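Local structure of Zgc:56074 (3E9D) at residues E13-Y16 with N17-K20; E123-E126 with Q127-R131. The protein probably hydrolyses fructose 2,6-bisphosphate, and also fructose 1,6-bisphosphate, as a histidine phosphatase that restrains glycolysis and so activates the pentose phosphate pathway. All coordinates share one frame; numbering follows the deposited sequence.

Contact 1. Residues E13-Y16 with N17-K20; sequences ETQY and NRDK. With PO4 (phosphate ion), chain C.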
# COMPACT_ATOMS: atom_id res chain seq x y z
N GLU A 13 -9.06 -8.87 7.36
CA GLU A 13 -10.26 -9.55 6.85
C GLU A 13 -11.61 -8.99 7.32
O GLU A 13 -11.79 -8.68 8.51
CB GLU A 13 -10.19 -11.03 7.21
CG GLU A 13 -11.11 -11.89 6.40
CD GLU A 13 -10.98 -13.35 6.76
OE1 GLU A 13 -10.04 -14.02 6.28
OE2 GLU A 13 -11.82 -13.82 7.53
N THR A 14 -12.55 -8.84 6.37
CA THR A 14 -13.96 -8.55 6.67
C THR A 14 -14.77 -9.81 6.37
O THR A 14 -14.26 -10.76 5.75
CB THR A 14 -14.51 -7.41 5.79
OG1 THR A 14 -14.45 -7.81 4.41
CG2 THR A 14 -13.70 -6.12 5.98
N GLN A 15 -16.04 -9.81 6.77
CA GLN A 15 -16.91 -10.93 6.42
C GLN A 15 -17.08 -11.04 4.90
O GLN A 15 -17.17 -12.15 4.38
CB GLN A 15 -18.28 -10.88 7.13
CG GLN A 15 -19.09 -12.20 6.99
CD GLN A 15 -18.39 -13.41 7.63
OE1 GLN A 15 -17.81 -13.30 8.72
NE2 GLN A 15 -18.44 -14.56 6.97
N TYR A 16 -17.08 -9.90 4.20
CA TYR A 16 -17.14 -9.91 2.73
C TYR A 16 -15.95 -10.64 2.12
O TYR A 16 -16.13 -11.45 1.20
CB TYR A 16 -17.25 -8.48 2.15
CG TYR A 16 -18.67 -7.96 2.01
CD1 TYR A 16 -19.63 -8.20 2.99
CD2 TYR A 16 -19.05 -7.21 0.89
CE1 TYR A 16 -20.94 -7.72 2.86
CE2 TYR A 16 -20.36 -6.73 0.75
CZ TYR A 16 -21.29 -6.98 1.73
OH TYR A 16 -22.57 -6.49 1.60
N ASN A 17 -14.74 -10.37 2.63
CA ASN A 17 -13.53 -11.08 2.20
C ASN A 17 -13.70 -12.58 2.39
O ASN A 17 -13.46 -13.37 1.47
CB ASN A 17 -12.29 -10.61 2.97
CG ASN A 17 -11.85 -9.19 2.63
OD1 ASN A 17 -11.25 -8.52 3.47
ND2 ASN A 17 -12.16 -8.72 1.42
N ARG A 18 -14.14 -12.98 3.58
CA ARG A 18 -14.33 -14.38 3.90
C ARG A 18 -15.34 -15.06 2.94
O ARG A 18 -15.12 -16.18 2.49
CB ARG A 18 -14.77 -14.54 5.36
CG ARG A 18 -15.26 -15.95 5.74
CD ARG A 18 -14.13 -16.96 5.83
NE ARG A 18 -13.08 -16.53 6.76
CZ ARG A 18 -13.10 -16.73 8.08
NH1 ARG A 18 -14.14 -17.35 8.67
NH2 ARG A 18 -12.09 -16.29 8.82
N ASP A 19 -16.44 -14.36 2.64
CA ASP A 19 -17.48 -14.94 1.78
C ASP A 19 -17.19 -14.75 0.30
O ASP A 19 -18.00 -15.13 -0.54
CB ASP A 19 -18.85 -14.36 2.15
CG ASP A 19 -19.24 -14.65 3.58
OD1 ASP A 19 -18.76 -15.66 4.14
OD2 ASP A 19 -20.03 -13.87 4.16
N LYS A 20 -16.03 -14.18 -0.01
CA LYS A 20 -15.58 -13.91 -1.37
C LYS A 20 -16.57 -13.05 -2.17
O LYS A 20 -16.87 -13.32 -3.34
CB LYS A 20 -15.20 -15.20 -2.10
CG LYS A 20 -14.15 -16.01 -1.37
CD LYS A 20 -13.81 -17.28 -2.13
CE LYS A 20 -12.78 -18.14 -1.37
NZ LYS A 20 -11.46 -17.44 -1.26
P PO4 C . -10.44 -4.98 -0.27
O1 PO4 C . -11.03 -3.69 0.24
O2 PO4 C . -8.94 -5.05 -0.07
O3 PO4 C . -11.03 -6.15 0.47
O4 PO4 C . -10.77 -5.16 -1.73
O HOH W 1 -9.34 -16.41 7.17
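Thr14 and Asn17 exchange bonds across the first turn of helix 15-18. Asn17 N gives a nearly straight bond to Thr14 OG1 (3.1 Å, N-H...O angle 166°), and Thr14 N returns one to Asn17 OD1 at 3.2 Å. The return bond reaches the amide oxygen from above its carbonyl plane, 39° out of it, so it is not directed at a lone pair. With chi1 at 62°, Thr14 OG1 lies between its own backbone N and carbonyl carbon, where it meets Asn17 N. The other branch of the Asn17 amide, ND2, donates to O3 of the phosphate ion over 3.0 Å.

On another side of the turn, Glu13 OE2 forms a salt bridge with Arg18 NH2 at 2.8 Å. The carboxylate and guanidinium planes stand nearly perpendicular, at 88°, so the two groups do not pair flat; water 1 gives to Glu13 OE1 and accepts from Arg18 NH2, a second link beside the direct one. Further along, Gln15 NE2 donates to Asp19 OD1 (3.1 Å) and more weakly to Asp19 OD2. Lys20, with positive phi, ends the helix in a Schellman motif.

Thr14 OG1 has its strongest polar partner in Gln23 NE2, and Asn217 ND2 bonds Asn17 OD1. The phosphate, probably taken up from the crystallisation liquor, is also bound by Arg10, Arg61, His183 and Gly184, while the Asn17 side chain lies about 3 Å from that of His11, the phosphohistidine residue. This is a capping box whose asparagine also binds the phosphate ion beside the catalytic histidine of a histidine phosphatase.

Contact 2. Residues E123-E126 with Q127-R131; sequences ETLE and QVKTR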
# COMPACT_ATOMS: atom_id res chain seq x y z
N GLU A 123 -14.56 1.47 -11.66
CA GLU A 123 -13.37 2.21 -12.07
C GLU A 123 -12.51 1.35 -12.98
O GLU A 123 -12.33 0.16 -12.71
CB GLU A 123 -12.51 2.55 -10.86
CG GLU A 123 -12.77 3.87 -10.20
CD GLU A 123 -11.77 4.12 -9.06
OE1 GLU A 123 -11.71 3.29 -8.12
OE2 GLU A 123 -11.06 5.14 -9.13
N THR A 124 -11.95 1.94 -14.02
CA THR A 124 -10.98 1.20 -14.84
C THR A 124 -9.63 1.13 -14.12
O THR A 124 -9.39 1.84 -13.13
CB THR A 124 -10.76 1.86 -16.19
OG1 THR A 124 -10.11 3.12 -15.98
CG2 THR A 124 -12.12 2.09 -16.93
N LEU A 125 -8.75 0.25 -14.60
CA LEU A 125 -7.41 0.17 -14.04
C LEU A 125 -6.66 1.50 -14.13
O LEU A 125 -6.02 1.88 -13.18
CB LEU A 125 -6.60 -0.95 -14.72
CG LEU A 125 -5.28 -1.29 -14.03
CD1 LEU A 125 -5.00 -2.80 -14.11
CD2 LEU A 125 -4.11 -0.47 -14.61
N GLU A 126 -6.76 2.20 -15.26
CA GLU A 126 -6.07 3.50 -15.40
C GLU A 126 -6.58 4.56 -14.43
O GLU A 126 -5.80 5.39 -13.96
CB GLU A 126 -6.15 4.03 -16.84
CG GLU A 126 -5.11 3.42 -17.79
CD GLU A 126 -3.67 3.54 -17.29
OE1 GLU A 126 -3.17 4.68 -17.09
OE2 GLU A 126 -3.02 2.49 -17.08
N GLN A 127 -7.88 4.54 -14.14
CA GLN A 127 -8.47 5.44 -13.16
C GLN A 127 -7.91 5.17 -11.75
O GLN A 127 -7.56 6.09 -11.04
CB GLN A 127 -10.00 5.31 -13.16
CG GLN A 127 -10.66 6.01 -14.34
CD GLN A 127 -12.19 5.82 -14.36
OE1 GLN A 127 -12.69 4.70 -14.26
NE2 GLN A 127 -12.91 6.93 -14.48
N VAL A 128 -7.83 3.91 -11.36
CA VAL A 128 -7.19 3.56 -10.09
C VAL A 128 -5.72 4.01 -10.06
O VAL A 128 -5.26 4.60 -9.08
CB VAL A 128 -7.31 2.05 -9.76
CG1 VAL A 128 -6.66 1.75 -8.40
CG2 VAL A 128 -8.75 1.63 -9.76
N LYS A 129 -4.98 3.74 -11.13
CA LYS A 129 -3.57 4.13 -11.20
C LYS A 129 -3.37 5.65 -11.12
O LYS A 129 -2.43 6.14 -10.46
CB LYS A 129 -2.92 3.57 -12.46
CG LYS A 129 -1.40 3.78 -12.51
CD LYS A 129 -0.84 3.50 -13.92
CE LYS A 129 -0.93 2.04 -14.29
NZ LYS A 129 -0.23 1.74 -15.59
N THR A 130 -4.23 6.41 -11.82
CA THR A 130 -4.22 7.86 -11.70
C THR A 130 -4.38 8.32 -10.24
O THR A 130 -3.69 9.24 -9.81
CB THR A 130 -5.30 8.48 -12.62
OG1 THR A 130 -4.96 8.19 -13.98
CG2 THR A 130 -5.42 9.99 -12.43
N ARG A 131 -5.27 7.68 -9.49
CA ARG A 131 -5.42 7.99 -8.05
C ARG A 131 -4.13 7.76 -7.25
O ARG A 131 -3.74 8.60 -6.43
CB ARG A 131 -6.57 7.18 -7.43
CG ARG A 131 -7.96 7.66 -7.88
CD ARG A 131 -9.03 7.20 -6.90
NE ARG A 131 -9.41 5.78 -7.01
CZ ARG A 131 -9.13 4.85 -6.10
NH1 ARG A 131 -8.42 5.14 -5.01
NH2 ARG A 131 -9.58 3.61 -6.27
O HOH W 2 -3.06 6.39 -15.03
O HOH W 3 -0.17 4.67 -17.15
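The carboxylate of Glu123 lies at the edge of the Arg131 guanidinium, the two planes only 18° apart, and the pair meets side-on through two nitrogens. Arg131 NE reaches Glu123 OE2 at 2.8 Å, 4° out of the guanidinium plane, and Arg131 NH2 reaches Glu123 OE1 at the same 2.8 Å. Each oxygen uses its syn lone pair, so the salt bridge is bidentate. Gly91 N also donates to Glu123 OE1, and Arg131 NH1 donates to Arg88 O. An alanine in place of Arg131 removes both bonds to Glu123 and would probably leave its carboxylate less well matched in charge and freer to turn.

Gln127, with CG anti to its carbonyl carbon (chi1 -76°) and the chain extended beyond, brings OE1 to Thr124 N at 2.9 Å, the donor in the carbonyl plane on a lone pair. Gln127 N donates to Thr124 OG1 at 3.2 Å, completing a capping box.

Round the helix, Glu126 and Lys129 run alongside each other, but their salt bridge is weak (OE2 to NZ, 3.3 Å); Asp197 is the stronger partner of the lysine. Water 2 connects Glu126 OE1 to Thr130 OG1.

The chemistry grades from a flat ion pair, its Arg131 side chain buried about 6 Å from that of Glu89, the inferred proton donor/acceptor, to a weak, water-assisted pair on the more exposed side.

Both contacts start a helix with a threonine N-cap and a capping box, but the helices differ: contact 1 takes in the whole of the short helix 15-18, contact 2 the opening of the long helix 125-146. Contact 1 is a surface contact, about 19 Å from the chain centre; contact 2 is partly buried, at about 15 Å. Their centres are 24 Å apart and they do not touch. Each pairs a glutamate just before the cap with an arginine, crossed and hydrated in the surface contact, flat in the partly buried one. The residue at N3 differs too, asparagine against glutamine; the asparagine binds the phosphate, while in contact 2 the ion-pair arginine comes near the inferred catalytic residues.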